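Local coordinates for protein Cyclo(L-tyrosyl-L-tyrosyl) synthase (Mycobacterium tuberculosis, PDB 2X9Q) that probably joins two tyrosines delivered by tyrosyl-tRNA into cyclo(L-tyrosyl-L-tyrosyl), without ATP, on the way to mycocyclosin, at residues A[77-87]-A[109-118]; A[118-129]-A[222-233]. All blocks are in the same frame, centred on the assembly; numbering follows the deposited sequence.

Interaction 1 of 2, residues A[77-87]-A[109-118]; sequences HTEGDHAVIGV and NFDRVDFVYT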
loop_
_atom_site.group_PDB
_atom_site.type_symbol
_atom_site.label_atom_id
_atom_site.label_comp_id
_atom_site.label_asym_id
_atom_site.label_seq_id
_atom_site.Cartn_x
_atom_site.Cartn_y
_atom_site.Cartn_z
ATOM N N HIS A 77 5.560 -14.631 0.088
ATOM C CA HIS A 77 4.727 -14.854 -1.070
ATOM C C HIS A 77 4.418 -16.341 -1.171
ATOM O O HIS A 77 3.253 -16.711 -1.338
ATOM C CB HIS A 77 5.494 -14.443 -2.338
ATOM C CG HIS A 77 4.744 -14.691 -3.629
ATOM N ND1 HIS A 77 5.401 -14.947 -4.807
ATOM C CD2 HIS A 77 3.409 -14.828 -3.902
ATOM C CE1 HIS A 77 4.515 -15.132 -5.779
ATOM N NE2 HIS A 77 3.299 -15.131 -5.247
ATOM N N THR A 78 5.460 -17.186 -1.110
ATOM C CA THR A 78 5.285 -18.662 -1.127
ATOM C C THR A 78 4.463 -19.216 0.037
ATOM O O THR A 78 3.759 -20.201 -0.132
ATOM C CB THR A 78 6.722 -19.359 -1.150
ATOM O OG1 THR A 78 7.385 -18.850 -2.290
ATOM C CG2 THR A 78 6.578 -20.856 -1.333
ATOM N N GLU A 79 4.544 -18.635 1.241
ATOM C CA GLU A 79 3.681 -19.083 2.297
ATOM C C GLU A 79 2.166 -18.944 1.889
ATOM O O GLU A 79 1.319 -19.697 2.380
ATOM C CB GLU A 79 3.871 -18.255 3.558
ATOM C CG GLU A 79 5.284 -18.238 4.110
ATOM C CD GLU A 79 5.556 -19.447 5.029
ATOM O OE1 GLU A 79 6.082 -19.254 6.113
ATOM O OE2 GLU A 79 5.152 -20.570 4.683
ATOM N N GLY A 80 1.806 -17.916 1.106
ATOM C CA GLY A 80 0.392 -17.835 0.661
ATOM C C GLY A 80 -0.597 -17.630 1.783
ATOM O O GLY A 80 -1.767 -18.124 1.705
ATOM N N ASP A 81 -0.206 -16.929 2.861
ATOM C CA ASP A 81 -1.214 -16.693 3.894
ATOM C C ASP A 81 -2.168 -15.570 3.506
ATOM O O ASP A 81 -3.427 -15.720 3.628
ATOM C CB ASP A 81 -0.635 -16.339 5.252
ATOM C CG ASP A 81 0.228 -17.479 5.818
ATOM O OD1 ASP A 81 -0.347 -18.565 5.945
ATOM O OD2 ASP A 81 1.419 -17.301 6.094
ATOM N N HIS A 82 -1.576 -14.426 3.094
ATOM C CA HIS A 82 -2.381 -13.192 3.014
ATOM C C HIS A 82 -1.770 -12.209 2.078
ATOM O O HIS A 82 -0.522 -12.110 1.980
ATOM C CB HIS A 82 -2.563 -12.574 4.389
ATOM C CG HIS A 82 -3.497 -11.392 4.369
ATOM N ND1 HIS A 82 -3.040 -10.089 4.252
ATOM C CD2 HIS A 82 -4.869 -11.328 4.315
ATOM C CE1 HIS A 82 -4.088 -9.265 4.189
ATOM N NE2 HIS A 82 -5.208 -9.986 4.257
ATOM N N ALA A 83 -2.612 -11.518 1.315
ATOM C CA ALA A 83 -2.150 -10.350 0.550
ATOM C C ALA A 83 -3.036 -9.123 0.857
ATOM O O ALA A 83 -4.287 -9.212 0.953
ATOM C CB ALA A 83 -2.076 -10.624 -0.963
ATOM N N VAL A 84 -2.376 -7.966 0.952
ATOM C CA VAL A 84 -3.073 -6.667 0.781
ATOM C C VAL A 84 -2.856 -6.231 -0.663
ATOM O O VAL A 84 -1.726 -6.139 -1.120
ATOM C CB VAL A 84 -2.470 -5.588 1.728
ATOM C CG1 VAL A 84 -3.124 -4.149 1.443
ATOM C CG2 VAL A 84 -2.764 -6.014 3.199
ATOM N N ILE A 85 -3.957 -5.939 -1.356
ATOM C CA ILE A 85 -3.944 -5.323 -2.671
ATOM C C ILE A 85 -4.403 -3.879 -2.436
ATOM O O ILE A 85 -5.599 -3.649 -2.236
ATOM C CB ILE A 85 -4.911 -6.084 -3.575
ATOM C CG1 ILE A 85 -4.359 -7.561 -3.678
ATOM C CG2 ILE A 85 -4.875 -5.568 -5.040
ATOM C CD1 ILE A 85 -5.149 -8.419 -4.701
ATOM N N GLY A 86 -3.463 -2.945 -2.373
ATOM C CA GLY A 86 -3.810 -1.555 -2.086
ATOM C C GLY A 86 -4.385 -0.950 -3.369
ATOM O O GLY A 86 -3.983 -1.354 -4.489
ATOM N N VAL A 87 -5.380 -0.070 -3.227
ATOM C CA VAL A 87 -5.998 0.507 -4.439
ATOM C C VAL A 87 -6.076 2.035 -4.212
ATOM O O VAL A 87 -6.421 2.445 -3.148
ATOM C CB VAL A 87 -7.431 -0.100 -4.712
ATOM C CG1 VAL A 87 -7.987 0.482 -6.017
ATOM C CG2 VAL A 87 -7.377 -1.632 -4.835
ATOM N N ASN A 109 -3.653 -17.465 -5.006
ATOM C CA ASN A 109 -2.336 -17.557 -4.414
ATOM C C ASN A 109 -2.260 -17.340 -2.927
ATOM O O ASN A 109 -1.244 -17.612 -2.382
ATOM C CB ASN A 109 -1.339 -16.714 -5.204
ATOM C CG ASN A 109 -1.143 -17.237 -6.625
ATOM O OD1 ASN A 109 -0.372 -18.161 -6.831
ATOM N ND2 ASN A 109 -1.799 -16.641 -7.596
ATOM N N PHE A 110 -3.342 -16.967 -2.258
ATOM C CA PHE A 110 -3.314 -16.682 -0.804
ATOM C C PHE A 110 -4.546 -17.234 -0.102
ATOM O O PHE A 110 -5.633 -17.173 -0.688
ATOM C CB PHE A 110 -3.247 -15.140 -0.579
ATOM C CG PHE A 110 -2.078 -14.501 -1.255
ATOM C CD1 PHE A 110 -0.878 -14.413 -0.595
ATOM C CD2 PHE A 110 -2.156 -14.087 -2.570
ATOM C CE1 PHE A 110 0.257 -13.847 -1.226
ATOM C CE2 PHE A 110 -1.030 -13.573 -3.243
ATOM C CZ PHE A 110 0.155 -13.422 -2.590
ATOM N N ASP A 111 -4.446 -17.624 1.169
ATOM C CA ASP A 111 -5.647 -18.051 1.868
ATOM C C ASP A 111 -6.681 -16.944 2.011
ATOM O O ASP A 111 -7.903 -17.187 2.032
ATOM C CB ASP A 111 -5.376 -18.650 3.230
ATOM C CG ASP A 111 -4.521 -19.950 3.134
ATOM O OD1 ASP A 111 -4.435 -20.566 2.044
ATOM O OD2 ASP A 111 -3.858 -20.245 4.135
ATOM N N ARG A 112 -6.198 -15.708 2.151
ATOM C CA ARG A 112 -7.110 -14.608 2.401
ATOM C C ARG A 112 -6.552 -13.361 1.671
ATOM O O ARG A 112 -5.321 -13.235 1.540
ATOM C CB ARG A 112 -7.134 -14.454 3.914
ATOM C CG ARG A 112 -8.290 -13.717 4.447
ATOM C CD ARG A 112 -8.058 -13.173 5.922
ATOM N NE ARG A 112 -8.636 -11.818 5.997
ATOM C CZ ARG A 112 -8.689 -11.034 7.069
ATOM N NH1 ARG A 112 -8.187 -11.432 8.249
ATOM N NH2 ARG A 112 -9.290 -9.839 6.952
ATOM N N VAL A 113 -7.422 -12.479 1.156
ATOM C CA VAL A 113 -6.987 -11.318 0.358
ATOM C C VAL A 113 -7.788 -10.118 0.800
ATOM O O VAL A 113 -9.053 -10.199 0.874
ATOM C CB VAL A 113 -7.198 -11.498 -1.139
ATOM C CG1 VAL A 113 -6.842 -10.168 -1.922
ATOM C CG2 VAL A 113 -6.413 -12.679 -1.681
ATOM N N ASP A 114 -7.123 -9.008 1.108
ATOM C CA ASP A 114 -7.865 -7.751 1.505
ATOM C C ASP A 114 -7.494 -6.641 0.508
ATOM O O ASP A 114 -6.276 -6.339 0.340
ATOM C CB ASP A 114 -7.523 -7.289 2.905
ATOM C CG ASP A 114 -8.241 -8.083 3.977
ATOM O OD1 ASP A 114 -9.383 -7.717 4.312
ATOM O OD2 ASP A 114 -7.733 -9.102 4.424
ATOM N N PHE A 115 -8.486 -6.115 -0.220
ATOM C CA PHE A 115 -8.281 -4.959 -1.045
ATOM C C PHE A 115 -8.423 -3.851 -0.018
ATOM O O PHE A 115 -9.348 -3.920 0.801
ATOM C CB PHE A 115 -9.466 -4.753 -2.020
ATOM C CG PHE A 115 -9.405 -5.543 -3.250
ATOM C CD1 PHE A 115 -8.507 -5.202 -4.233
ATOM C CD2 PHE A 115 -10.262 -6.652 -3.433
ATOM C CE1 PHE A 115 -8.464 -5.887 -5.452
ATOM C CE2 PHE A 115 -10.206 -7.379 -4.635
ATOM C CZ PHE A 115 -9.321 -6.982 -5.647
ATOM N N VAL A 116 -7.529 -2.859 -0.027
ATOM C CA VAL A 116 -7.659 -1.716 0.893
ATOM C C VAL A 116 -7.528 -0.436 0.021
ATOM O O VAL A 116 -6.548 -0.238 -0.632
ATOM C CB VAL A 116 -6.529 -1.765 1.960
ATOM C CG1 VAL A 116 -6.590 -0.535 2.825
ATOM C CG2 VAL A 116 -6.663 -3.089 2.863
ATOM N N TYR A 117 -8.566 0.394 -0.029
ATOM C CA TYR A 117 -8.481 1.598 -0.838
ATOM C C TYR A 117 -8.193 2.798 0.034
ATOM O O TYR A 117 -8.678 2.933 1.180
ATOM C CB TYR A 117 -9.726 1.814 -1.747
ATOM C CG TYR A 117 -11.013 1.976 -0.973
ATOM C CD1 TYR A 117 -11.723 0.858 -0.583
ATOM C CD2 TYR A 117 -11.499 3.262 -0.573
ATOM C CE1 TYR A 117 -12.896 0.961 0.139
ATOM C CE2 TYR A 117 -12.712 3.373 0.185
ATOM C CZ TYR A 117 -13.408 2.234 0.467
ATOM O OH TYR A 117 -14.536 2.243 1.271
ATOM N N THR A 118 -7.366 3.671 -0.498
ATOM C CA THR A 118 -6.927 4.809 0.302
ATOM C C THR A 118 -8.045 5.895 0.296
ATOM O O THR A 118 -8.453 6.319 -0.747
ATOM C CB THR A 118 -5.549 5.307 -0.139
ATOM O OG1 THR A 118 -4.610 4.262 0.134
ATOM C CG2 THR A 118 -5.089 6.557 0.764
HETATM O O HOH W 1 1.553 -17.988 -3.009
HETATM O O HOH W 2 -3.002 -18.746 6.225
#

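Interaction 2 of 2, residues A[118-129]-A[222-233]; sequences TDVHVAESYEAL and QEQVCMDYICAE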
loop_
_atom_site.group_PDB
_atom_site.type_symbol
_atom_site.label_atom_id
_atom_site.label_comp_id
_atom_site.label_asym_id
_atom_site.label_seq_id
_atom_site.Cartn_x
_atom_site.Cartn_y
_atom_site.Cartn_z
ATOM N N THR A 118 -7.366 3.671 -0.498
ATOM C CA THR A 118 -6.927 4.809 0.302
ATOM C C THR A 118 -8.045 5.895 0.296
ATOM O O THR A 118 -8.453 6.319 -0.747
ATOM C CB THR A 118 -5.549 5.307 -0.139
ATOM O OG1 THR A 118 -4.610 4.262 0.134
ATOM C CG2 THR A 118 -5.089 6.557 0.764
ATOM N N ASP A 119 -8.572 6.278 1.450
ATOM C CA ASP A 119 -9.626 7.293 1.459
ATOM C C ASP A 119 -9.257 8.447 2.421
ATOM O O ASP A 119 -10.146 9.094 3.043
ATOM C CB ASP A 119 -10.960 6.642 1.864
ATOM C CG ASP A 119 -10.914 6.133 3.276
ATOM O OD1 ASP A 119 -9.806 5.674 3.730
ATOM O OD2 ASP A 119 -11.952 6.161 3.963
ATOM N N VAL A 120 -7.964 8.629 2.662
ATOM C CA VAL A 120 -7.515 9.647 3.620
ATOM C C VAL A 120 -6.430 10.456 2.900
ATOM O O VAL A 120 -5.701 9.904 2.050
ATOM C CB VAL A 120 -6.900 8.999 4.904
ATOM C CG1 VAL A 120 -8.069 8.541 5.871
ATOM C CG2 VAL A 120 -5.904 7.854 4.519
ATOM N N HIS A 121 -6.353 11.756 3.206
ATOM C CA HIS A 121 -5.431 12.680 2.553
ATOM C C HIS A 121 -5.611 12.813 1.046
ATOM O O HIS A 121 -4.693 13.329 0.394
ATOM C CB HIS A 121 -3.924 12.390 2.913
ATOM C CG HIS A 121 -3.712 12.288 4.398
ATOM N ND1 HIS A 121 -3.731 13.388 5.220
ATOM C CD2 HIS A 121 -3.536 11.210 5.203
ATOM C CE1 HIS A 121 -3.563 13.002 6.478
ATOM N NE2 HIS A 121 -3.484 11.683 6.493
ATOM N N VAL A 122 -6.752 12.349 0.508
ATOM C CA VAL A 122 -7.042 12.500 -0.920
ATOM C C VAL A 122 -7.425 13.945 -1.303
ATOM O O VAL A 122 -6.847 14.561 -2.212
ATOM C CB VAL A 122 -8.110 11.449 -1.369
ATOM C CG1 VAL A 122 -8.432 11.632 -2.852
ATOM C CG2 VAL A 122 -7.470 10.055 -1.126
ATOM N N ALA A 123 -8.365 14.511 -0.594
ATOM C CA ALA A 123 -8.751 15.953 -0.811
ATOM C C ALA A 123 -7.487 16.822 -0.594
ATOM O O ALA A 123 -7.227 17.763 -1.316
ATOM C CB ALA A 123 -9.844 16.379 0.260
ATOM N N GLU A 124 -6.736 16.547 0.459
ATOM C CA GLU A 124 -5.504 17.362 0.708
ATOM C C GLU A 124 -4.507 17.335 -0.433
ATOM O O GLU A 124 -3.859 18.343 -0.686
ATOM C CB GLU A 124 -4.818 16.957 2.029
ATOM C CG GLU A 124 -5.681 17.306 3.239
ATOM C CD GLU A 124 -6.866 16.244 3.604
ATOM O OE1 GLU A 124 -7.303 15.274 2.860
ATOM O OE2 GLU A 124 -7.376 16.410 4.736
ATOM N N SER A 125 -4.341 16.180 -1.085
ATOM C CA SER A 125 -3.460 16.090 -2.212
ATOM C C SER A 125 -3.961 16.892 -3.375
ATOM O O SER A 125 -3.155 17.433 -4.137
ATOM C CB SER A 125 -3.316 14.602 -2.737
ATOM O OG SER A 125 -3.080 13.783 -1.602
ATOM N N TYR A 126 -5.244 16.826 -3.638
ATOM C CA TYR A 126 -5.819 17.639 -4.759
ATOM C C TYR A 126 -5.643 19.159 -4.470
ATOM O O TYR A 126 -5.355 19.988 -5.380
ATOM C CB TYR A 126 -7.339 17.282 -4.919
ATOM C CG TYR A 126 -7.579 15.880 -5.303
ATOM C CD1 TYR A 126 -6.539 15.079 -5.865
ATOM C CD2 TYR A 126 -8.827 15.296 -5.125
ATOM C CE1 TYR A 126 -6.767 13.680 -6.214
ATOM C CE2 TYR A 126 -9.080 13.995 -5.495
ATOM C CZ TYR A 126 -8.077 13.189 -6.043
ATOM O OH TYR A 126 -8.395 11.888 -6.368
ATOM N N GLU A 127 -5.847 19.556 -3.233
ATOM C CA GLU A 127 -5.595 20.974 -2.884
ATOM C C GLU A 127 -4.122 21.330 -3.144
ATOM O O GLU A 127 -3.819 22.406 -3.670
ATOM C CB GLU A 127 -5.780 21.170 -1.385
ATOM C CG GLU A 127 -7.062 21.769 -1.032
ATOM C CD GLU A 127 -7.114 22.337 0.376
ATOM O OE1 GLU A 127 -6.665 23.502 0.638
ATOM O OE2 GLU A 127 -7.730 21.624 1.150
ATOM N N ALA A 128 -3.201 20.450 -2.710
ATOM C CA ALA A 128 -1.782 20.750 -2.869
ATOM C C ALA A 128 -1.457 20.793 -4.362
ATOM O O ALA A 128 -0.513 21.450 -4.749
ATOM C CB ALA A 128 -0.878 19.711 -2.079
ATOM N N LEU A 129 -2.268 20.164 -5.219
ATOM C CA LEU A 129 -2.031 20.253 -6.647
ATOM C C LEU A 129 -2.719 21.462 -7.213
ATOM O O LEU A 129 -2.653 21.668 -8.401
ATOM C CB LEU A 129 -2.534 19.015 -7.391
ATOM C CG LEU A 129 -1.669 17.740 -7.227
ATOM C CD1 LEU A 129 -2.504 16.479 -7.478
ATOM C CD2 LEU A 129 -0.398 17.755 -8.094
ATOM N N GLN A 222 3.025 20.031 -1.136
ATOM C CA GLN A 222 2.850 18.738 -1.777
ATOM C C GLN A 222 3.683 17.631 -1.048
ATOM O O GLN A 222 3.218 16.493 -0.908
ATOM C CB GLN A 222 3.191 18.746 -3.259
ATOM C CG GLN A 222 2.187 19.575 -4.158
ATOM C CD GLN A 222 2.795 19.937 -5.546
ATOM O OE1 GLN A 222 3.881 19.488 -5.891
ATOM N NE2 GLN A 222 2.088 20.741 -6.327
ATOM N N GLU A 223 4.904 18.005 -0.601
ATOM C CA GLU A 223 5.797 17.051 0.127
ATOM C C GLU A 223 5.221 16.664 1.440
ATOM O O GLU A 223 5.229 15.500 1.764
ATOM C CB GLU A 223 7.184 17.635 0.342
ATOM C CG GLU A 223 7.905 17.737 -0.949
ATOM C CD GLU A 223 9.297 18.434 -0.815
ATOM O OE1 GLU A 223 9.883 18.541 0.297
ATOM O OE2 GLU A 223 9.805 18.804 -1.881
ATOM N N GLN A 224 4.759 17.649 2.216
ATOM C CA GLN A 224 4.181 17.382 3.519
ATOM C C GLN A 224 2.892 16.510 3.384
ATOM O O GLN A 224 2.713 15.550 4.107
ATOM C CB GLN A 224 3.822 18.692 4.250
ATOM C CG GLN A 224 3.359 18.357 5.689
ATOM C CD GLN A 224 4.425 17.392 6.387
ATOM O OE1 GLN A 224 5.586 17.804 6.593
ATOM N NE2 GLN A 224 4.048 16.124 6.684
ATOM N N VAL A 225 2.016 16.824 2.418
ATOM C CA VAL A 225 0.794 15.998 2.277
ATOM C C VAL A 225 1.162 14.574 1.822
ATOM O O VAL A 225 0.584 13.596 2.305
ATOM C CB VAL A 225 -0.226 16.695 1.315
ATOM C CG1 VAL A 225 -1.370 15.725 0.867
ATOM C CG2 VAL A 225 -0.730 17.976 2.036
ATOM N N CYS A 226 2.127 14.457 0.920
ATOM C CA CYS A 226 2.542 13.133 0.465
ATOM C C CYS A 226 3.136 12.314 1.653
ATOM O O CYS A 226 2.838 11.128 1.811
ATOM C CB CYS A 226 3.609 13.271 -0.638
ATOM S SG CYS A 226 4.083 11.716 -1.344
HETATM N N MSE A 227 3.946 12.969 2.475
HETATM C CA MSE A 227 4.452 12.315 3.730
HETATM C C MSE A 227 3.274 11.858 4.595
HETATM O O MSE A 227 3.288 10.756 5.172
HETATM C CB MSE A 227 5.382 13.256 4.497
HETATM C CG MSE A 227 5.968 12.686 5.864
HETATM SE SE MSE A 227 7.257 11.261 5.416
HETATM C CE MSE A 227 8.708 12.621 4.930
ATOM N N ASP A 228 2.220 12.680 4.701
ATOM C CA ASP A 228 1.078 12.280 5.528
ATOM C C ASP A 228 0.374 11.048 4.948
ATOM O O ASP A 228 -0.056 10.153 5.695
ATOM C CB ASP A 228 0.043 13.431 5.645
ATOM C CG ASP A 228 0.524 14.593 6.528
ATOM O OD1 ASP A 228 1.514 14.491 7.291
ATOM O OD2 ASP A 228 -0.100 15.651 6.415
ATOM N N TYR A 229 0.201 11.045 3.649
ATOM C CA TYR A 229 -0.507 10.009 2.885
ATOM C C TYR A 229 0.278 8.679 3.047
ATOM O O TYR A 229 -0.286 7.670 3.421
ATOM C CB TYR A 229 -0.528 10.465 1.414
ATOM C CG TYR A 229 -1.262 9.567 0.432
ATOM C CD1 TYR A 229 -0.737 8.303 0.058
ATOM C CD2 TYR A 229 -2.494 10.013 -0.177
ATOM C CE1 TYR A 229 -1.473 7.442 -0.899
ATOM C CE2 TYR A 229 -3.234 9.173 -1.119
ATOM C CZ TYR A 229 -2.712 7.891 -1.467
ATOM O OH TYR A 229 -3.414 7.083 -2.368
ATOM N N ILE A 230 1.605 8.748 2.913
ATOM C CA ILE A 230 2.500 7.532 3.029
ATOM C C ILE A 230 2.551 7.039 4.477
ATOM O O ILE A 230 2.469 5.819 4.741
ATOM C CB ILE A 230 3.881 7.915 2.523
ATOM C CG1 ILE A 230 3.864 7.870 0.965
ATOM C CG2 ILE A 230 4.937 6.948 3.059
ATOM C CD1 ILE A 230 5.119 8.652 0.395
ATOM N N CYS A 231 2.622 7.966 5.427
ATOM C CA CYS A 231 2.527 7.588 6.833
ATOM C C CYS A 231 1.200 6.860 7.212
ATOM O O CYS A 231 1.244 5.899 7.983
ATOM C CB CYS A 231 2.792 8.774 7.768
ATOM S SG CYS A 231 4.554 9.258 7.701
ATOM N N ALA A 232 0.058 7.291 6.646
ATOM C CA ALA A 232 -1.190 6.626 6.835
ATOM C C ALA A 232 -1.294 5.185 6.252
ATOM O O ALA A 232 -1.982 4.350 6.841
ATOM C CB ALA A 232 -2.352 7.477 6.280
ATOM N N GLU A 233 -0.678 4.907 5.115
ATOM C CA GLU A 233 -0.592 3.538 4.561
ATOM C C GLU A 233 0.479 2.704 5.259
ATOM O O GLU A 233 0.432 1.465 5.202
ATOM C CB GLU A 233 -0.136 3.587 3.094
ATOM C CG GLU A 233 -1.227 4.237 2.277
ATOM C CD GLU A 233 -0.898 4.318 0.780
ATOM O OE1 GLU A 233 0.287 4.000 0.409
ATOM O OE2 GLU A 233 -1.843 4.707 0.035
HETATM O O HOH W 3 -2.965 15.958 4.577
#

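Interaction 1 of 2, residues A[77-87]-A[109-118]
His82 and Asp114 meet on one face of two neighbouring parallel strands, 82-87 and 112-117, which belong to a beta-alpha-beta unit crossed over by helix 96-109. With CG anti to the backbone N (chi1 -174°), the imidazole of His82 reaches across to the next strand. His82 NE2 donates an almost straight bond of 2.7 Å to the anti lone pair of Asp114 OD2, which lies in the ring plane, while the ring and carboxylate planes stand 41° apart. The same OD2 takes Arg112 NH2 at 3.1 Å, and the guanidinium turns one face to His82 NE2. Beyond the pair, Ser249 holds His82 ND1 and Arg168 bridges to Asp114 OD1.

On the other face the contacts across the strands are apolar. Ala83 CB sits over the centre of the Phe110 ring, 3.7 Å from its centroid, a CH-pi contact. Ile85 lies alongside Phe115, its CG2 3.6 Å from Phe115 CE1; helix 133-158 covers Phe115 and Val87. At the strand entrance, a water donates to both Asp81 OD1 and Asp111 OD2, like charges 4.3 Å apart, probably easing their repulsion; Ser248 OG bonds Asp81 OD2. With two basic partners and a histidine N-H on its carboxylate, buried Asp114 is probably kept ionised.

Interaction 2 of 2, residues A[118-129]-A[222-233]
Thr118 and Tyr229 touch where the loop after strand 112-117 meets helix 220-244: Thr118 CG2 presses obliquely on the ring, 3.5 Å from Tyr229 CZ. From the same side chain, OG1 donates to Glu233 OE2 at 2.8 Å, on the anti side of the carboxylate and 26° out of its plane. Next to Tyr229 in the chain, Asp228 points CB over a face of the His121 imidazole, 3.8 Å from its centroid, and Ala232 CB lies at the ring edge. Val225 CG1 fits against Ser125 OG and Glu124 CB. At the far end, Gln222 NE2 reaches Ala128 O at 3.1 Å, approaching from above the carbonyl plane.

Behind these contacts, helix 122-128 runs nearly antiparallel to 222-233 (163° between the short segments, closest approach of the axes 9.3 Å). His121 is its N-cap residue, and its carbonyl O accepts from both Ser125 N and Ser125 OG, the latter at 2.6 Å. Tyr229 has CG anti to its own N (chi1 -178°), which lays the ring beside the 118-121 loop. Tyr229 and Glu233 probably line the substrate site; Glu233 may be critical in catalysis and Tyr229 may bind the aminoacyl-tRNA. The hydroxyl of Thr118 probably helps to hold one carboxylate oxygen of Glu233, and its methyl probably restricts the tyrosine ring.

Thr118 is shared by the two contacts: interaction 1 ends at it and interaction 2 begins there, their centres about 23 Å apart on opposite sides of the chain's centre. Strand 112-117 runs out of the sheet and leads through the 118-121 loop into helix 122-128, so the parallel pairing is followed in series by packing on helix 220-244. That helix also reaches back to interaction 1, where its Thr240 and Leu244 touch His82. The probable catalytic site lies by interaction 2: the side chain of Tyr229 is about 4 Å from that of Ser88, the likely nucleophile that directly follows strand 82-87, and about 6 Å from that of Tyr253, a probable substrate-binding residue.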